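Local coordinates for acetoin utilization protein (Exiguobacterium sibiricum, PDB 2Q04), which is probably an acyltransferase of the GNAT family and is named for a role in acetoin utilization, at residues F42-P45 against A46-H49; D151-K154 against I155-M159. All blocks are in the same frame, centred on the assembly; numbering follows the deposited sequence.

Interaction 1: F42-P45 against A46-H49; sequences FRQP and AEQH
Gln44 and Pro45 open the first turn of helix 45-56, where Gln48 N donates to Gln44 O at 2.9 Å and His49 N to Pro45 O at 2.8 Å. Gln44 is the N-cap, and Pro45 suits the next place because an N-H there would have no carbonyl of an earlier turn to meet. Gln48 reaches back toward the loop: its CG stands anti to the backbone N (chi1 -170°) and the chain bends at the next bond, laying the buried amide beside Arg43 and the CB of Phe42. Arg43 crosses it at about a right angle, with guanidinium and amide planes 72° apart. Arg43 NE comes within 2.6 Å of Gln48 OE1, but its N-H points poorly and the pair does not count as a hydrogen bond. At the other corner of the amide, Gln48 NE2 makes a weak bond to Tyr75 OH. Arg43 CG also packs on Glu47 CB at 3.7 Å, while Glu47 folds back until its OE1 is 3.3 Å from Gln44 CB. An acidic residue in the first turn would probably be favoured by the helix dipole, and the charge of Arg43 is likely to attract the Gln48 carbonyl electrostatically even without a straight bond.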
loop_
_atom_site.group_PDB
_atom_site.type_symbol
_atom_site.label_atom_id
_atom_site.label_comp_id
_atom_site.label_asym_id
_atom_site.label_seq_id
_atom_site.Cartn_x
_atom_site.Cartn_y
_atom_site.Cartn_z
ATOM N N PHE A 42 3.100 -9.608 -8.001
ATOM C CA PHE A 42 2.117 -8.960 -8.873
ATOM C C PHE A 42 2.448 -9.180 -10.336
ATOM O O PHE A 42 1.574 -9.526 -11.127
ATOM C CB PHE A 42 2.012 -7.476 -8.546
ATOM C CG PHE A 42 1.395 -7.208 -7.204
ATOM C CD1 PHE A 42 0.016 -7.328 -7.025
ATOM C CD2 PHE A 42 2.189 -6.946 -6.098
ATOM C CE1 PHE A 42 -0.559 -7.136 -5.778
ATOM C CE2 PHE A 42 1.618 -6.749 -4.846
ATOM C CZ PHE A 42 0.237 -6.842 -4.692
ATOM N N ARG A 43 3.717 -8.999 -10.692
ATOM C CA ARG A 43 4.194 -9.327 -12.045
ATOM C C ARG A 43 5.723 -9.444 -12.050
ATOM O O ARG A 43 6.383 -9.106 -11.062
ATOM C CB ARG A 43 3.729 -8.265 -13.060
ATOM C CG ARG A 43 4.436 -6.946 -12.939
ATOM C CD ARG A 43 3.595 -5.800 -13.483
ATOM N NE ARG A 43 2.542 -5.402 -12.545
ATOM C CZ ARG A 43 1.774 -4.320 -12.692
ATOM N NH1 ARG A 43 1.919 -3.529 -13.753
ATOM N NH2 ARG A 43 0.851 -4.032 -11.779
ATOM N N GLN A 44 6.278 -9.931 -13.158
ATOM C CA GLN A 44 7.730 -10.102 -13.272
ATOM C C GLN A 44 8.450 -8.749 -13.030
ATOM O O GLN A 44 7.889 -7.686 -13.316
ATOM C CB GLN A 44 8.095 -10.683 -14.637
ATOM C CG GLN A 44 7.504 -12.086 -14.895
ATOM C CD GLN A 44 7.968 -13.124 -13.877
ATOM O OE1 GLN A 44 9.165 -13.296 -13.648
ATOM N NE2 GLN A 44 7.020 -13.839 -13.289
ATOM N N PRO A 45 9.709 -8.796 -12.515
ATOM C CA PRO A 45 10.358 -7.570 -11.964
ATOM C C PRO A 45 10.536 -6.432 -12.983
ATOM O O PRO A 45 10.350 -5.264 -12.634
ATOM C CB PRO A 45 11.729 -8.085 -11.465
ATOM C CG PRO A 45 11.593 -9.603 -11.425
ATOM C CD PRO A 45 10.621 -9.955 -12.497
ATOM N N ALA A 46 10.884 -6.770 -14.224
ATOM C CA ALA A 46 11.048 -5.757 -15.274
ATOM C C ALA A 46 9.743 -4.975 -15.473
ATOM O O ALA A 46 9.747 -3.741 -15.528
ATOM C CB ALA A 46 11.475 -6.410 -16.573
ATOM N N GLU A 47 8.629 -5.701 -15.526
ATOM C CA GLU A 47 7.317 -5.090 -15.733
ATOM C C GLU A 47 6.858 -4.326 -14.489
ATOM O O GLU A 47 6.248 -3.268 -14.598
ATOM C CB GLU A 47 6.265 -6.163 -16.100
ATOM C CG GLU A 47 6.421 -6.764 -17.518
ATOM C CD GLU A 47 7.648 -7.677 -17.657
ATOM O OE1 GLU A 47 8.222 -8.071 -16.617
ATOM O OE2 GLU A 47 8.033 -7.994 -18.810
ATOM N N GLN A 48 7.143 -4.883 -13.308
ATOM C CA GLN A 48 6.732 -4.262 -12.036
ATOM C C GLN A 48 7.539 -2.989 -11.752
ATOM O O GLN A 48 7.034 -2.061 -11.125
ATOM C CB GLN A 48 6.894 -5.260 -10.865
ATOM C CG GLN A 48 6.255 -4.783 -9.513
ATOM C CD GLN A 48 4.714 -4.690 -9.570
ATOM O OE1 GLN A 48 4.087 -5.132 -10.532
ATOM N NE2 GLN A 48 4.116 -4.114 -8.530
ATOM N N HIS A 49 8.799 -2.966 -12.197
ATOM C CA HIS A 49 9.663 -1.781 -12.046
ATOM C C HIS A 49 9.086 -0.623 -12.859
ATOM O O HIS A 49 8.929 0.491 -12.355
ATOM C CB HIS A 49 11.099 -2.108 -12.520
ATOM C CG HIS A 49 12.084 -0.997 -12.300
ATOM N ND1 HIS A 49 12.828 -0.446 -13.324
ATOM C CD2 HIS A 49 12.463 -0.351 -11.170
ATOM C CE1 HIS A 49 13.621 0.492 -12.833
ATOM N NE2 HIS A 49 13.417 0.572 -11.530
#

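Interaction 2: D151-K154 against I155-M159; sequences DYRK and IMEKM. With EDO (1,2-ethanediol), chain J.
Arg153 and Glu157 both carry CG anti to the backbone N, with chi1 at 161° and -164°, but Arg153 then bends at its second torsion while Glu157 runs out extended, and this brings guanidinium and carboxylate together. The motif is an i to i+4 salt bridge on the surface of an alpha helix, 149-162, in a GNAT-like mixed alpha/beta fold. The grip is side-on: Arg153 NE and NH2 each donate to the one oxygen, Glu157 OE1, both at 3.1 Å. They approach from the same face of the carboxylate, well above its plane, and the two flat groups are turned 46° apart. The remaining nitrogen, Arg153 NH1, bonds to Ala180 O, so arginine suits the place by serving a carboxylate and a backbone carbonyl together. A leucine here would remove the guanidinium and would probably leave the Glu157 carboxylate without its positive mate and the Ala180 carbonyl without this donor.

Next to the bridge, the buried Met156, present as selenomethionine, coils its chain until its methyl CE lies 3.7 Å from Arg153 CD; an unbranched, flexible side chain can make that bend. Its other neighbour is Tyr152, whose CE1 touches Met156 CB at 3.9 Å, while the ring of Tyr152 stacks with that of Trp140. A 1,2-ethanediol sits at the rim of the tyrosine ring, also held by His139 O and Glu135 OE1; its bond to the phenol is weak and less certain. On another side of the helix, Ile155 lays its side chain along the preceding turn, its CG1 3.2 Å from Asp151 O, the oxygen that accepts from Ile155 N at 3.0 Å.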
loop_
_atom_site.group_PDB
_atom_site.type_symbol
_atom_site.label_atom_id
_atom_site.label_comp_id
_atom_site.label_asym_id
_atom_site.label_seq_id
_atom_site.Cartn_x
_atom_site.Cartn_y
_atom_site.Cartn_z
ATOM N N ASP A 151 -2.782 -17.295 9.250
ATOM C CA ASP A 151 -1.578 -16.763 9.913
ATOM C C ASP A 151 -1.047 -15.586 9.116
ATOM O O ASP A 151 -0.652 -14.566 9.686
ATOM C CB ASP A 151 -0.509 -17.848 10.031
ATOM C CG ASP A 151 -0.979 -19.039 10.832
ATOM O OD1 ASP A 151 -2.009 -18.915 11.532
ATOM O OD2 ASP A 151 -0.340 -20.105 10.743
ATOM N N TYR A 152 -1.058 -15.724 7.790
ATOM C CA TYR A 152 -0.626 -14.650 6.907
ATOM C C TYR A 152 -1.497 -13.431 7.100
ATOM O O TYR A 152 -1.004 -12.321 7.219
ATOM C CB TYR A 152 -0.696 -15.088 5.436
ATOM C CG TYR A 152 -0.094 -14.076 4.499
ATOM C CD1 TYR A 152 -0.787 -12.911 4.161
ATOM C CD2 TYR A 152 1.206 -14.230 4.020
ATOM C CE1 TYR A 152 -0.217 -11.941 3.346
ATOM C CE2 TYR A 152 1.788 -13.266 3.199
ATOM C CZ TYR A 152 1.065 -12.123 2.864
ATOM O OH TYR A 152 1.631 -11.162 2.059
ATOM N N ARG A 153 -2.805 -13.650 7.094
ATOM C CA ARG A 153 -3.774 -12.571 7.265
ATOM C C ARG A 153 -3.581 -11.833 8.588
ATOM O O ARG A 153 -3.566 -10.604 8.620
ATOM C CB ARG A 153 -5.209 -13.128 7.159
ATOM C CG ARG A 153 -6.319 -12.218 7.764
ATOM C CD ARG A 153 -6.431 -10.884 7.052
ATOM N NE ARG A 153 -7.303 -9.961 7.777
ATOM C CZ ARG A 153 -8.638 -9.917 7.657
ATOM N NH1 ARG A 153 -9.268 -10.720 6.826
ATOM N NH2 ARG A 153 -9.336 -9.050 8.368
ATOM N N LYS A 154 -3.408 -12.586 9.666
ATOM C CA LYS A 154 -3.227 -12.003 10.991
ATOM C C LYS A 154 -1.958 -11.149 11.060
ATOM O O LYS A 154 -1.983 -10.031 11.577
ATOM C CB LYS A 154 -3.207 -13.111 12.043
ATOM C CG LYS A 154 -4.586 -13.823 12.214
ATOM C CD LYS A 154 -4.446 -15.235 12.816
ATOM C CE LYS A 154 -5.754 -16.015 12.702
ATOM N NZ LYS A 154 -5.611 -17.444 13.106
ATOM N N ILE A 155 -0.879 -11.651 10.465
ATOM C CA ILE A 155 0.405 -10.935 10.431
ATOM C C ILE A 155 0.326 -9.705 9.538
ATOM O O ILE A 155 0.774 -8.640 9.908
ATOM C CB ILE A 155 1.541 -11.872 9.940
ATOM C CG1 ILE A 155 1.775 -12.986 10.971
ATOM C CG2 ILE A 155 2.816 -11.089 9.721
ATOM C CD1 ILE A 155 2.498 -14.194 10.423
HETATM N N MSE A 156 -0.248 -9.868 8.362
HETATM C CA MSE A 156 -0.364 -8.779 7.423
HETATM C C MSE A 156 -1.246 -7.665 7.980
HETATM O O MSE A 156 -1.006 -6.485 7.720
HETATM C CB MSE A 156 -0.921 -9.289 6.098
HETATM C CG MSE A 156 -1.137 -8.209 5.059
HETATM SE SE MSE A 156 -2.843 -7.285 5.273
HETATM C CE MSE A 156 -4.083 -8.839 5.039
ATOM N N GLU A 157 -2.272 -8.034 8.744
ATOM C CA GLU A 157 -3.204 -7.027 9.276
ATOM C C GLU A 157 -2.547 -6.205 10.363
ATOM O O GLU A 157 -2.681 -4.992 10.384
ATOM C CB GLU A 157 -4.504 -7.672 9.790
ATOM C CG GLU A 157 -5.656 -6.657 10.005
ATOM C CD GLU A 157 -6.916 -7.293 10.643
ATOM O OE1 GLU A 157 -7.118 -8.515 10.486
ATOM O OE2 GLU A 157 -7.698 -6.556 11.293
ATOM N N LYS A 158 -1.785 -6.865 11.232
ATOM C CA LYS A 158 -1.068 -6.178 12.288
ATOM C C LYS A 158 0.042 -5.267 11.716
ATOM O O LYS A 158 0.327 -4.204 12.279
ATOM C CB LYS A 158 -0.534 -7.196 13.297
ATOM C CG LYS A 158 -1.688 -7.902 14.083
ATOM C CD LYS A 158 -1.214 -9.102 14.917
ATOM C CE LYS A 158 -0.748 -8.690 16.313
ATOM N NZ LYS A 158 -0.700 -9.866 17.252
HETATM N N MSE A 159 0.599 -5.649 10.562
HETATM C CA MSE A 159 1.543 -4.803 9.868
HETATM C C MSE A 159 0.862 -3.543 9.432
HETATM O O MSE A 159 1.364 -2.450 9.658
HETATM C CB MSE A 159 2.106 -5.508 8.653
HETATM C CG MSE A 159 3.099 -4.667 7.906
HETATM SE SE MSE A 159 3.629 -5.408 6.269
HETATM C CE MSE A 159 2.047 -5.174 5.315
HETATM C C1 EDO J . 1.529 -9.405 0.044
HETATM O O1 EDO J . 0.668 -8.890 1.084
HETATM C C2 EDO J . 1.476 -8.509 -1.177
HETATM O O2 EDO J . 1.933 -9.228 -2.321
#

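Interaction 1 comes first along the chain, at the start of helix 45-56, and interaction 2 follows on helix 149-162; their centres are 24 Å apart, and their nearest atoms, about 8 Å apart, do not touch. Both helices lean on one mixed sheet at different strands: Gln48 and His49 on helix 45-56 touch strand 34-35, and Phe42 in the loop before it touches 95-103, while 151-159 packs on 166-168 and 182-187. Strand 130-135 lies between, parallel to 95-103 and antiparallel to 182-187. Phe42 meets the ring of His139, next to Trp140, on which Tyr152 stacks. In GNAT enzymes two parallel central strands typically splay to admit the acyl-CoA; strands 95-103 and 130-135 are consistent with that pair.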